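Local atomic coordinates of acetyltransferase, GNAT family (Listeria monocytogenes str. 4b, PDB entry 2OH1), a protein that probably transfers an acyl group, most likely acetyl from acetyl-coenzyme A, to an as yet unidentified acceptor. Residues I49-D54 against S88-D93; D93-L98 against A103-R108; Y126-L131 against P138-D143; Q161-K166 against L171-L176. All blocks are in the same frame, centred on the assembly; numbering follows the deposited sequence.

Interaction 1: I49-D54 against S88-D93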
# COMPACT_ATOMS: atom_id res chain seq x y z
N ILE A 49 1.15 15.42 -1.27
CA ILE A 49 0.28 16.54 -1.66
C ILE A 49 -0.48 16.12 -2.94
O ILE A 49 -1.64 16.48 -3.08
CB ILE A 49 1.08 17.84 -1.93
CG1 ILE A 49 1.85 18.28 -0.68
CG2 ILE A 49 0.18 19.00 -2.46
CD1 ILE A 49 2.83 19.44 -0.96
N LEU A 50 0.15 15.38 -3.85
CA LEU A 50 -0.54 14.97 -5.05
C LEU A 50 -1.53 13.84 -4.75
O LEU A 50 -2.70 13.93 -5.08
CB LEU A 50 0.46 14.48 -6.12
CG LEU A 50 -0.12 14.10 -7.49
CD1 LEU A 50 -0.59 15.37 -8.20
CD2 LEU A 50 0.85 13.20 -8.24
N HIS A 51 -1.07 12.78 -4.09
CA HIS A 51 -1.87 11.55 -3.96
C HIS A 51 -2.93 11.67 -2.89
O HIS A 51 -4.02 11.10 -3.04
CB HIS A 51 -0.98 10.35 -3.69
CG HIS A 51 -0.23 9.92 -4.89
ND1 HIS A 51 -0.84 9.67 -6.10
CD2 HIS A 51 1.09 9.76 -5.08
CE1 HIS A 51 0.10 9.39 -6.99
NE2 HIS A 51 1.27 9.40 -6.39
N GLY A 52 -2.63 12.34 -1.77
CA GLY A 52 -3.50 12.36 -0.63
C GLY A 52 -3.81 10.95 -0.06
O GLY A 52 -3.08 9.96 -0.30
N PHE A 53 -4.93 10.90 0.65
CA PHE A 53 -5.49 9.69 1.21
C PHE A 53 -6.90 9.57 0.78
O PHE A 53 -7.63 10.55 0.80
CB PHE A 53 -5.46 9.75 2.72
CG PHE A 53 -4.07 9.60 3.30
CD1 PHE A 53 -3.20 10.68 3.20
CD2 PHE A 53 -3.62 8.45 3.90
CE1 PHE A 53 -1.92 10.59 3.66
CE2 PHE A 53 -2.32 8.34 4.34
CZ PHE A 53 -1.46 9.44 4.26
N ASP A 54 -7.33 8.38 0.36
CA ASP A 54 -8.64 8.24 -0.31
C ASP A 54 -9.87 8.25 0.55
O ASP A 54 -10.64 7.32 0.63
CB ASP A 54 -8.62 7.02 -1.24
CG ASP A 54 -9.68 7.07 -2.33
OD1 ASP A 54 -10.38 8.10 -2.46
OD2 ASP A 54 -9.78 6.05 -3.06
N SER A 88 -5.50 2.71 -11.53
CA SER A 88 -6.18 4.03 -11.55
C SER A 88 -5.79 4.78 -12.83
O SER A 88 -4.93 4.33 -13.65
CB SER A 88 -5.82 4.84 -10.34
OG SER A 88 -4.56 5.51 -10.58
N ASP A 89 -6.37 5.95 -13.04
CA ASP A 89 -6.01 6.78 -14.21
C ASP A 89 -4.53 7.24 -14.15
O ASP A 89 -3.86 7.42 -15.18
CB ASP A 89 -6.97 7.99 -14.32
CG ASP A 89 -8.45 7.58 -14.44
OD1 ASP A 89 -8.72 6.53 -15.09
OD2 ASP A 89 -9.33 8.33 -13.90
N TRP A 90 -4.03 7.46 -12.93
CA TRP A 90 -2.66 7.86 -12.70
C TRP A 90 -1.73 6.67 -13.00
O TRP A 90 -0.72 6.82 -13.70
CB TRP A 90 -2.48 8.26 -11.24
CG TRP A 90 -1.06 8.40 -10.81
CD1 TRP A 90 -0.30 7.46 -10.19
CD2 TRP A 90 -0.20 9.52 -11.03
NE1 TRP A 90 0.96 7.91 -10.01
CE2 TRP A 90 1.05 9.19 -10.49
CE3 TRP A 90 -0.38 10.77 -11.59
CZ2 TRP A 90 2.10 10.07 -10.45
CZ3 TRP A 90 0.72 11.65 -11.61
CH2 TRP A 90 1.90 11.30 -11.02
N ASP A 91 -2.08 5.49 -12.47
CA ASP A 91 -1.26 4.27 -12.71
C ASP A 91 -1.14 4.05 -14.19
O ASP A 91 -0.08 3.79 -14.76
CB ASP A 91 -1.87 3.01 -12.06
CG ASP A 91 -1.99 3.11 -10.59
OD1 ASP A 91 -1.02 3.60 -9.96
OD2 ASP A 91 -3.01 2.64 -9.97
N THR A 92 -2.26 4.21 -14.91
CA THR A 92 -2.23 3.96 -16.34
C THR A 92 -1.34 4.95 -17.07
O THR A 92 -0.61 4.55 -17.94
CB THR A 92 -3.65 4.04 -16.92
OG1 THR A 92 -4.40 2.90 -16.47
CG2 THR A 92 -3.63 4.15 -18.46
N ASP A 93 -1.41 6.23 -16.71
CA ASP A 93 -0.54 7.25 -17.32
C ASP A 93 0.94 6.99 -17.01
O ASP A 93 1.80 6.98 -17.90
CB ASP A 93 -0.95 8.68 -16.81
CG ASP A 93 -0.19 9.75 -17.47
OD1 ASP A 93 -0.55 9.99 -18.63
OD2 ASP A 93 0.75 10.32 -16.88
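Trp-90 sends its indole out from helix 89-95 with CG opposite the backbone N (chi1 167°), and His-51 turns its imidazole to meet it by placing CG beside its own N. The result is a T-shaped, edge-to-face pair of rings that joins the last turn of helix 46-51, which ends right after His-51, to the first turn of helix 89-95, at the surface of the GNAT fold. The two planes stand at 83°, with 4.8 Å between the imidazole centroid and that of the five-membered ring of Trp-90. The imidazole leads with a carbon: His-51 CE1 lies 3.5 Å from Trp-90 NE1, a C-H edge set against an electron-rich face. Leu-50 shares that face. Leu-50 CD2 sits over the six-membered ring in a CH-pi contact, 3.9 Å from the centroid and 3.5 Å from Trp-90 CH2. A broad indole suits the place because one face can receive a polar ring and a branched aliphatic chain together. The indole N-H is used elsewhere: NE1 donates to Asp-143 of strand 139-145, which should help fix the ring's rotation, and Phe-169 packs against both aromatic rings. At the start of helix 89-95, Ser-88 and Asp-91 form a capping box. Asp-91 N donates to Ser-88 OG (3.1 Å), and Ser-88 N returns a bond to Asp-91 OD2 at 2.9 Å, meeting the carboxylate on its anti side and 24° out of its plane.

Interaction 2: D93-L98 against A103-R108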
# COMPACT_ATOMS: atom_id res chain seq x y z
N ASP A 93 -1.41 6.23 -16.71
CA ASP A 93 -0.54 7.25 -17.32
C ASP A 93 0.94 6.99 -17.01
O ASP A 93 1.80 6.98 -17.90
CB ASP A 93 -0.95 8.68 -16.81
CG ASP A 93 -0.19 9.75 -17.47
OD1 ASP A 93 -0.55 9.99 -18.63
OD2 ASP A 93 0.75 10.32 -16.88
N LEU A 94 1.23 6.68 -15.75
CA LEU A 94 2.58 6.51 -15.30
C LEU A 94 3.28 5.31 -15.96
O LEU A 94 4.44 5.39 -16.33
CB LEU A 94 2.59 6.41 -13.78
CG LEU A 94 3.86 6.83 -13.14
CD1 LEU A 94 4.09 8.33 -13.28
CD2 LEU A 94 3.91 6.32 -11.70
N TRP A 95 2.56 4.19 -16.08
CA TRP A 95 3.12 2.89 -16.52
C TRP A 95 3.12 2.72 -18.07
O TRP A 95 3.70 1.78 -18.58
CB TRP A 95 2.39 1.73 -15.80
CG TRP A 95 2.86 1.60 -14.36
CD1 TRP A 95 2.43 2.32 -13.29
CD2 TRP A 95 3.96 0.80 -13.88
NE1 TRP A 95 3.15 1.99 -12.19
CE2 TRP A 95 4.10 1.05 -12.52
CE3 TRP A 95 4.82 -0.16 -14.50
CZ2 TRP A 95 5.09 0.41 -11.74
CZ3 TRP A 95 5.79 -0.78 -13.73
CH2 TRP A 95 5.90 -0.50 -12.38
N GLU A 96 2.45 3.63 -18.77
CA GLU A 96 2.51 3.71 -20.24
C GLU A 96 2.16 2.34 -20.81
O GLU A 96 1.12 1.78 -20.44
CB GLU A 96 3.85 4.27 -20.72
CG GLU A 96 4.08 5.68 -20.19
CD GLU A 96 5.22 6.44 -20.85
OE1 GLU A 96 6.10 5.78 -21.47
OE2 GLU A 96 5.22 7.69 -20.74
N ASP A 97 2.97 1.75 -21.68
CA ASP A 97 2.51 0.54 -22.36
C ASP A 97 2.55 -0.71 -21.48
O ASP A 97 2.14 -1.79 -21.90
CB ASP A 97 3.31 0.31 -23.65
CG ASP A 97 3.10 1.43 -24.66
OD1 ASP A 97 1.93 1.80 -24.91
OD2 ASP A 97 4.12 1.93 -25.18
N LEU A 98 3.06 -0.58 -20.26
CA LEU A 98 2.92 -1.65 -19.31
C LEU A 98 1.56 -1.64 -18.64
O LEU A 98 1.19 -2.63 -18.05
CB LEU A 98 4.04 -1.60 -18.27
CG LEU A 98 5.49 -1.80 -18.73
CD1 LEU A 98 6.39 -2.00 -17.50
CD2 LEU A 98 5.58 -2.96 -19.66
N ALA A 103 -2.22 -6.18 -13.14
CA ALA A 103 -1.37 -5.90 -12.00
C ALA A 103 -2.23 -5.27 -10.93
O ALA A 103 -3.25 -4.69 -11.23
CB ALA A 103 -0.24 -4.94 -12.38
N TYR A 104 -1.79 -5.42 -9.69
CA TYR A 104 -2.28 -4.66 -8.57
C TYR A 104 -1.31 -3.54 -8.27
O TYR A 104 -0.07 -3.70 -8.43
CB TYR A 104 -2.35 -5.53 -7.34
CG TYR A 104 -3.38 -6.66 -7.38
CD1 TYR A 104 -4.37 -6.75 -8.38
CD2 TYR A 104 -3.39 -7.63 -6.35
CE1 TYR A 104 -5.35 -7.75 -8.33
CE2 TYR A 104 -4.33 -8.63 -6.35
CZ TYR A 104 -5.28 -8.68 -7.31
OH TYR A 104 -6.21 -9.70 -7.31
N TYR A 105 -1.85 -2.39 -7.87
CA TYR A 105 -1.08 -1.20 -7.61
C TYR A 105 -1.25 -0.85 -6.13
O TYR A 105 -2.35 -0.71 -5.64
CB TYR A 105 -1.53 -0.02 -8.50
CG TYR A 105 -1.25 -0.31 -9.95
CD1 TYR A 105 -2.08 -1.12 -10.68
CD2 TYR A 105 -0.08 0.13 -10.57
CE1 TYR A 105 -1.79 -1.48 -12.02
CE2 TYR A 105 0.21 -0.18 -11.89
CZ TYR A 105 -0.62 -0.98 -12.62
OH TYR A 105 -0.31 -1.32 -13.93
N LEU A 106 -0.15 -0.80 -5.40
CA LEU A 106 -0.23 -0.49 -3.99
C LEU A 106 -0.15 1.01 -3.81
O LEU A 106 0.96 1.57 -3.94
CB LEU A 106 0.93 -1.18 -3.22
CG LEU A 106 1.08 -2.69 -3.38
CD1 LEU A 106 2.11 -3.27 -2.38
CD2 LEU A 106 -0.25 -3.39 -3.26
N HIS A 107 -1.28 1.63 -3.39
CA HIS A 107 -1.38 3.06 -3.22
C HIS A 107 -0.98 3.61 -1.88
O HIS A 107 -0.37 4.70 -1.83
CB HIS A 107 -2.76 3.51 -3.53
CG HIS A 107 -3.05 3.54 -5.00
ND1 HIS A 107 -3.89 4.46 -5.57
CD2 HIS A 107 -2.59 2.77 -6.03
CE1 HIS A 107 -3.91 4.28 -6.87
NE2 HIS A 107 -3.14 3.26 -7.19
N ARG A 108 -1.37 2.99 -0.79
CA ARG A 108 -1.02 3.49 0.53
C ARG A 108 -0.84 2.34 1.52
O ARG A 108 -1.67 1.43 1.61
CB ARG A 108 -2.10 4.42 1.04
CG ARG A 108 -1.80 5.30 2.16
CD ARG A 108 -0.62 6.21 1.92
NE ARG A 108 -0.88 7.43 1.15
CZ ARG A 108 -0.00 8.44 1.11
NH1 ARG A 108 1.12 8.32 1.79
NH2 ARG A 108 -0.22 9.58 0.41
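Trp-95 and Tyr-105 carry this buried contact between them, a T-shaped ring pair that packs the end of helix 89-95 against strand 103-111 of the GNAT sheet. Tyr-105 supplies the edge and Trp-95 the face. Tyr-105 CE2 stands above the five-membered part of the indole, toward its rim, 3.6 Å from Trp-95 CD1 and 3.7 Å from Trp-95 NE1. The ring centroids are 5.2 Å apart and the planes meet at 70°, somewhat short of perpendicular. Both rings take the first torsion that lays CG beside the backbone N (chi1 -76° for Trp-95, -66° for Tyr-105), and the two side chains pass one another pointing in opposite senses. Tryptophan suits its site because its broad face receives the Tyr-105 edge while the side chain also packs on Arg-141, Leu-171 and Gln-173. Leu-98, just beyond the helix, brings CD1 to the indole edge, and Leu-98 N bonds to Trp-95 O at 3.0 Å, closing the turn after the helix. The phenol is not left without a partner: Tyr-105 OH is bonded to Arg-141 NH1, which also reaches Leu-98 O. A tyrosine fits here because it offers an aromatic C-H edge to the indole and a hydroxyl to the arginine, so dispersion and ring electrostatics hold one part of the ring while a polar bond holds its far end.

Interaction 3: Y126-L131 against P138-D143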
# COMPACT_ATOMS: atom_id res chain seq x y z
N TYR A 126 3.49 -8.47 1.37
CA TYR A 126 3.48 -9.91 1.15
C TYR A 126 2.05 -10.46 1.04
O TYR A 126 1.76 -11.39 0.25
CB TYR A 126 4.22 -10.60 2.28
CG TYR A 126 4.31 -12.10 2.08
CD1 TYR A 126 5.02 -12.65 1.01
CD2 TYR A 126 3.69 -12.98 2.97
CE1 TYR A 126 5.12 -14.02 0.83
CE2 TYR A 126 3.78 -14.36 2.80
CZ TYR A 126 4.49 -14.87 1.73
OH TYR A 126 4.58 -16.24 1.54
N PHE A 127 1.14 -9.93 1.85
CA PHE A 127 -0.25 -10.33 1.75
C PHE A 127 -0.84 -9.98 0.34
O PHE A 127 -1.56 -10.78 -0.26
CB PHE A 127 -1.07 -9.70 2.90
CG PHE A 127 -2.50 -9.95 2.81
CD1 PHE A 127 -3.03 -11.16 3.25
CD2 PHE A 127 -3.34 -9.02 2.23
CE1 PHE A 127 -4.40 -11.40 3.14
CE2 PHE A 127 -4.70 -9.24 2.14
CZ PHE A 127 -5.24 -10.42 2.58
N ALA A 128 -0.51 -8.81 -0.18
CA ALA A 128 -0.94 -8.38 -1.52
C ALA A 128 -0.37 -9.37 -2.57
O ALA A 128 -1.06 -9.70 -3.55
CB ALA A 128 -0.54 -6.91 -1.82
N GLU A 129 0.91 -9.73 -2.41
CA GLU A 129 1.58 -10.71 -3.28
C GLU A 129 0.79 -12.01 -3.29
O GLU A 129 0.47 -12.53 -4.36
CB GLU A 129 3.01 -10.95 -2.85
CG GLU A 129 3.92 -9.72 -2.95
CD GLU A 129 5.31 -9.97 -2.35
OE1 GLU A 129 5.83 -11.09 -2.50
OE2 GLU A 129 5.90 -9.02 -1.77
N LYS A 130 0.46 -12.50 -2.10
CA LYS A 130 -0.35 -13.74 -1.96
C LYS A 130 -1.72 -13.63 -2.62
O LYS A 130 -2.12 -14.55 -3.32
CB LYS A 130 -0.48 -14.15 -0.51
CG LYS A 130 0.79 -14.69 0.05
CD LYS A 130 0.71 -14.90 1.60
CE LYS A 130 1.50 -16.13 2.04
N LEU A 131 -2.39 -12.50 -2.47
CA LEU A 131 -3.64 -12.25 -3.10
C LEU A 131 -3.49 -12.28 -4.65
O LEU A 131 -4.27 -12.90 -5.36
CB LEU A 131 -4.26 -10.92 -2.63
CG LEU A 131 -5.56 -10.52 -3.28
CD1 LEU A 131 -6.65 -11.56 -2.95
CD2 LEU A 131 -6.01 -9.11 -2.89
N PRO A 138 -0.07 -11.19 -12.52
CA PRO A 138 1.38 -11.41 -12.64
C PRO A 138 2.33 -10.42 -11.93
O PRO A 138 3.49 -10.75 -11.75
CB PRO A 138 1.62 -11.34 -14.16
CG PRO A 138 0.50 -10.51 -14.68
CD PRO A 138 -0.67 -10.78 -13.81
N PHE A 139 1.83 -9.23 -11.54
CA PHE A 139 2.67 -8.21 -10.95
C PHE A 139 1.96 -7.46 -9.82
O PHE A 139 0.74 -7.24 -9.86
CB PHE A 139 3.03 -7.12 -11.97
CG PHE A 139 3.70 -7.63 -13.22
CD1 PHE A 139 5.03 -8.00 -13.20
CD2 PHE A 139 3.00 -7.71 -14.40
CE1 PHE A 139 5.65 -8.47 -14.37
CE2 PHE A 139 3.62 -8.16 -15.57
CZ PHE A 139 4.93 -8.54 -15.53
N ILE A 140 2.75 -7.06 -8.83
CA ILE A 140 2.38 -6.01 -7.89
C ILE A 140 3.28 -4.83 -8.26
O ILE A 140 4.49 -5.01 -8.47
CB ILE A 140 2.66 -6.34 -6.37
CG1 ILE A 140 1.97 -7.61 -5.87
CG2 ILE A 140 2.30 -5.14 -5.44
CD1 ILE A 140 0.46 -7.65 -6.13
N ARG A 141 2.69 -3.64 -8.32
CA ARG A 141 3.36 -2.42 -8.78
C ARG A 141 3.16 -1.29 -7.81
O ARG A 141 2.16 -1.23 -7.10
CB ARG A 141 2.86 -2.00 -10.16
CG ARG A 141 3.35 -3.01 -11.23
CD ARG A 141 2.76 -2.68 -12.58
NE ARG A 141 3.40 -3.47 -13.63
CZ ARG A 141 2.95 -3.57 -14.85
NH1 ARG A 141 1.81 -3.01 -15.19
NH2 ARG A 141 3.63 -4.33 -15.71
N LEU A 142 4.15 -0.42 -7.79
CA LEU A 142 4.00 0.81 -7.03
C LEU A 142 4.96 1.88 -7.56
O LEU A 142 5.81 1.60 -8.38
CB LEU A 142 4.22 0.57 -5.55
CG LEU A 142 5.62 0.05 -5.23
CD1 LEU A 142 6.63 1.21 -5.07
CD2 LEU A 142 5.58 -0.87 -4.03
N ASP A 143 4.71 3.13 -7.16
CA ASP A 143 5.58 4.25 -7.52
C ASP A 143 6.10 4.93 -6.25
O ASP A 143 5.52 4.80 -5.18
CB ASP A 143 4.84 5.18 -8.47
CG ASP A 143 3.55 5.76 -7.90
OD1 ASP A 143 3.57 6.41 -6.83
OD2 ASP A 143 2.46 5.67 -8.58
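The contact of Ile-140 with Ala-128 and Glu-129 is helix-on-sheet packing inside a beta-alpha-beta crossover, in which helix 120-134 links the parallel neighbours strand 103-111 and strand 139-145. The backbones come near each other, with the CA atoms of Glu-129 and Ile-140 6.6 Å apart, yet no hydrogen bond crosses; instead a methyl rests on a carbonyl oxygen. With CG1 beside the backbone N and chi2 at -53°, Ile-140 CD1 folds against the helix backbone, 3.6 Å from Ala-128 O and 4.5 Å from Ala-128 CB. Ile-140 CG1 lies 4.1 Å from Glu-129 CG, so the aliphatic part of the glutamate, rather than its carboxylate, meets the strand. Alanine suits the helix face because its short side chain lets the branched isoleucine approach the main chain, while glutamate can lend methylenes to the packing and carry its charge farther out. There Glu-129 OE2 makes a salt bridge with Lys-174. The other branch of Ile-140 packs on Leu-106, which Ala-128 also touches, and Leu-176 adjoins both Ile-140 and Glu-129. From another side of the same turns, Phe-127 packs on Val-16 and Leu-131 on Phe-18, so helix 120-134 spans from strand 139-145 toward strand 12-18.

Interaction 4: Q161-K166 against L171-L176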
# COMPACT_ATOMS: atom_id res chain seq x y z
N GLN A 161 11.58 -4.74 -8.23
CA GLN A 161 12.49 -4.36 -9.32
C GLN A 161 12.18 -2.96 -9.84
O GLN A 161 11.07 -2.64 -10.24
CB GLN A 161 12.45 -5.35 -10.49
CG GLN A 161 13.41 -5.02 -11.66
CD GLN A 161 14.88 -4.87 -11.24
OE1 GLN A 161 15.52 -3.85 -11.53
NE2 GLN A 161 15.41 -5.88 -10.57
N PHE A 162 13.21 -2.13 -9.85
CA PHE A 162 13.16 -0.87 -10.50
C PHE A 162 12.86 -1.00 -12.00
O PHE A 162 13.50 -1.79 -12.72
CB PHE A 162 14.52 -0.18 -10.34
CG PHE A 162 14.61 1.11 -11.10
CD1 PHE A 162 13.82 2.22 -10.72
CD2 PHE A 162 15.46 1.27 -12.18
CE1 PHE A 162 13.92 3.41 -11.40
CE2 PHE A 162 15.53 2.49 -12.86
CZ PHE A 162 14.77 3.55 -12.46
N SER A 163 11.84 -0.28 -12.42
CA SER A 163 11.26 -0.41 -13.76
C SER A 163 11.17 0.87 -14.56
O SER A 163 10.65 0.85 -15.67
CB SER A 163 9.86 -1.03 -13.64
OG SER A 163 9.98 -2.31 -13.05
N GLY A 164 11.70 1.96 -14.06
CA GLY A 164 11.80 3.20 -14.84
C GLY A 164 11.38 4.40 -14.03
O GLY A 164 11.21 4.32 -12.81
N LYS A 165 11.18 5.53 -14.72
CA LYS A 165 10.92 6.79 -14.02
C LYS A 165 9.99 7.66 -14.87
O LYS A 165 10.09 7.61 -16.11
CB LYS A 165 12.22 7.52 -13.69
CG LYS A 165 12.83 8.23 -14.83
CD LYS A 165 14.19 8.88 -14.47
CE LYS A 165 14.06 9.99 -13.45
NZ LYS A 165 15.23 10.92 -13.60
N LYS A 166 9.10 8.38 -14.20
CA LYS A 166 8.21 9.31 -14.91
C LYS A 166 7.63 10.27 -13.91
O LYS A 166 7.29 9.90 -12.77
CB LYS A 166 7.11 8.58 -15.65
CG LYS A 166 6.19 9.52 -16.45
CD LYS A 166 5.29 8.79 -17.39
CE LYS A 166 4.29 9.72 -18.08
NZ LYS A 166 3.40 8.98 -19.03
N LEU A 171 9.40 3.81 -10.66
CA LEU A 171 8.42 2.76 -10.79
C LEU A 171 9.06 1.42 -10.42
O LEU A 171 10.14 1.09 -10.91
CB LEU A 171 7.91 2.70 -12.24
CG LEU A 171 6.90 3.75 -12.71
CD1 LEU A 171 7.40 5.20 -12.62
CD2 LEU A 171 6.48 3.40 -14.11
N TYR A 172 8.33 0.62 -9.63
CA TYR A 172 8.81 -0.67 -9.12
C TYR A 172 7.76 -1.72 -9.37
O TYR A 172 6.57 -1.49 -9.22
CB TYR A 172 9.07 -0.61 -7.63
CG TYR A 172 10.22 0.32 -7.26
CD1 TYR A 172 11.51 -0.15 -7.22
CD2 TYR A 172 9.99 1.64 -6.88
CE1 TYR A 172 12.57 0.69 -6.89
CE2 TYR A 172 11.03 2.47 -6.56
CZ TYR A 172 12.32 2.00 -6.56
OH TYR A 172 13.36 2.81 -6.19
N GLN A 173 8.21 -2.92 -9.69
CA GLN A 173 7.31 -4.07 -9.79
C GLN A 173 7.93 -5.33 -9.29
O GLN A 173 9.14 -5.49 -9.33
CB GLN A 173 6.79 -4.26 -11.20
CG GLN A 173 7.69 -4.79 -12.20
CD GLN A 173 7.04 -5.03 -13.60
OE1 GLN A 173 5.90 -4.66 -13.90
NE2 GLN A 173 7.84 -5.60 -14.48
N LYS A 174 7.07 -6.18 -8.79
CA LYS A 174 7.48 -7.48 -8.35
C LYS A 174 6.68 -8.50 -9.16
O LYS A 174 5.46 -8.50 -9.13
CB LYS A 174 7.24 -7.64 -6.86
CG LYS A 174 7.82 -8.93 -6.33
CD LYS A 174 7.54 -9.22 -4.89
CE LYS A 174 8.38 -8.47 -3.96
NZ LYS A 174 8.55 -9.21 -2.67
N GLU A 175 7.37 -9.43 -9.81
CA GLU A 175 6.68 -10.46 -10.55
C GLU A 175 6.23 -11.52 -9.55
O GLU A 175 6.96 -11.92 -8.64
CB GLU A 175 7.60 -11.03 -11.63
CG GLU A 175 6.80 -11.72 -12.77
CD GLU A 175 7.62 -11.88 -14.09
OE1 GLU A 175 8.86 -11.68 -14.04
OE2 GLU A 175 7.00 -12.22 -15.13
N LEU A 176 4.99 -12.00 -9.70
CA LEU A 176 4.43 -12.95 -8.79
C LEU A 176 4.43 -14.33 -9.42
O LEU A 176 3.70 -14.54 -10.38
CB LEU A 176 3.01 -12.58 -8.50
CG LEU A 176 2.80 -11.19 -7.85
CD1 LEU A 176 1.32 -10.87 -7.56
CD2 LEU A 176 3.61 -11.14 -6.57
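Gln-161 and Gln-173 are joined by a reciprocal pair of backbone hydrogen bonds in the C-terminal beta hairpin of the GNAT fold, formed by strands 161-166 and 169-175, the former at the edge of the sheet. Gln-161 N donates to Gln-173 O at 2.8 Å, and Gln-173 N answers to Gln-161 O at 2.9 Å. Farther toward the turn the partners shift: Ser-163 N gives to Leu-171 O (2.7 Å), whereas Leu-171 N gives to Gly-164 O (2.9 Å). Leu-171 is thus satisfied by two successive residues. Glycine accommodates the phi of 135° at position 164, where a side chain would crowd the preceding carbonyl. Gln-161 O accepts two hydrogen bonds. Ser-163 OG also donates to Gln-161 O at 3.0 Å, from above the carbonyl plane and on the opposite face from Gln-173 N, a position reached with OG beside its own backbone N (chi1 -61°). Tyr-172 CA adds a C-H...O contact, 3.2 Å from Gln-161 O. Phe-162 and Tyr-172 face each other as a non-hydrogen-bonded pair, with Tyr-172 CE1 at the edge of the phenylalanine ring. Several polar ends look beyond the hairpin: Gln-173 OE1 accepts from Arg-141 NE, Tyr-172 OH pairs with Asn-152, Lys-174 NZ with Glu-129, and Lys-166 NZ reaches Asp-93 O and Glu-96. Leu-171, by contrast, packs on Leu-94 and Trp-95. Small and polar, Ser-163 sits beside the aliphatic stem of Gln-173, with Ser-163 OG 3.5 Å from Gln-173 CG.

In the fold
Helix 89-95 ties interactions 1 and 2 together: they share Asp-93, their centres are about 10 Å apart, and Asp-91 OD2 lies 2.9 Å from His-107 NE2. Interaction 4 is about 9 Å from interaction 2, centre to centre, connected through Lys-166 and by Trp-95 CH2, 3.4 Å from Tyr-172 O. Arg-141 links interactions 2, 3 and 4. Strands 103-111, 139-145 and 169-175 are successive neighbours in one sheet. In GNAT relatives, acetyl-coenzyme A binds in the V-shaped opening between the strands equivalent to 103-111 and 139-145. Interactions 2 and 3 lie where these are still joined, Tyr-104 O being 2.8 Å from Arg-141 N; the cofactor probably binds where they part farther on.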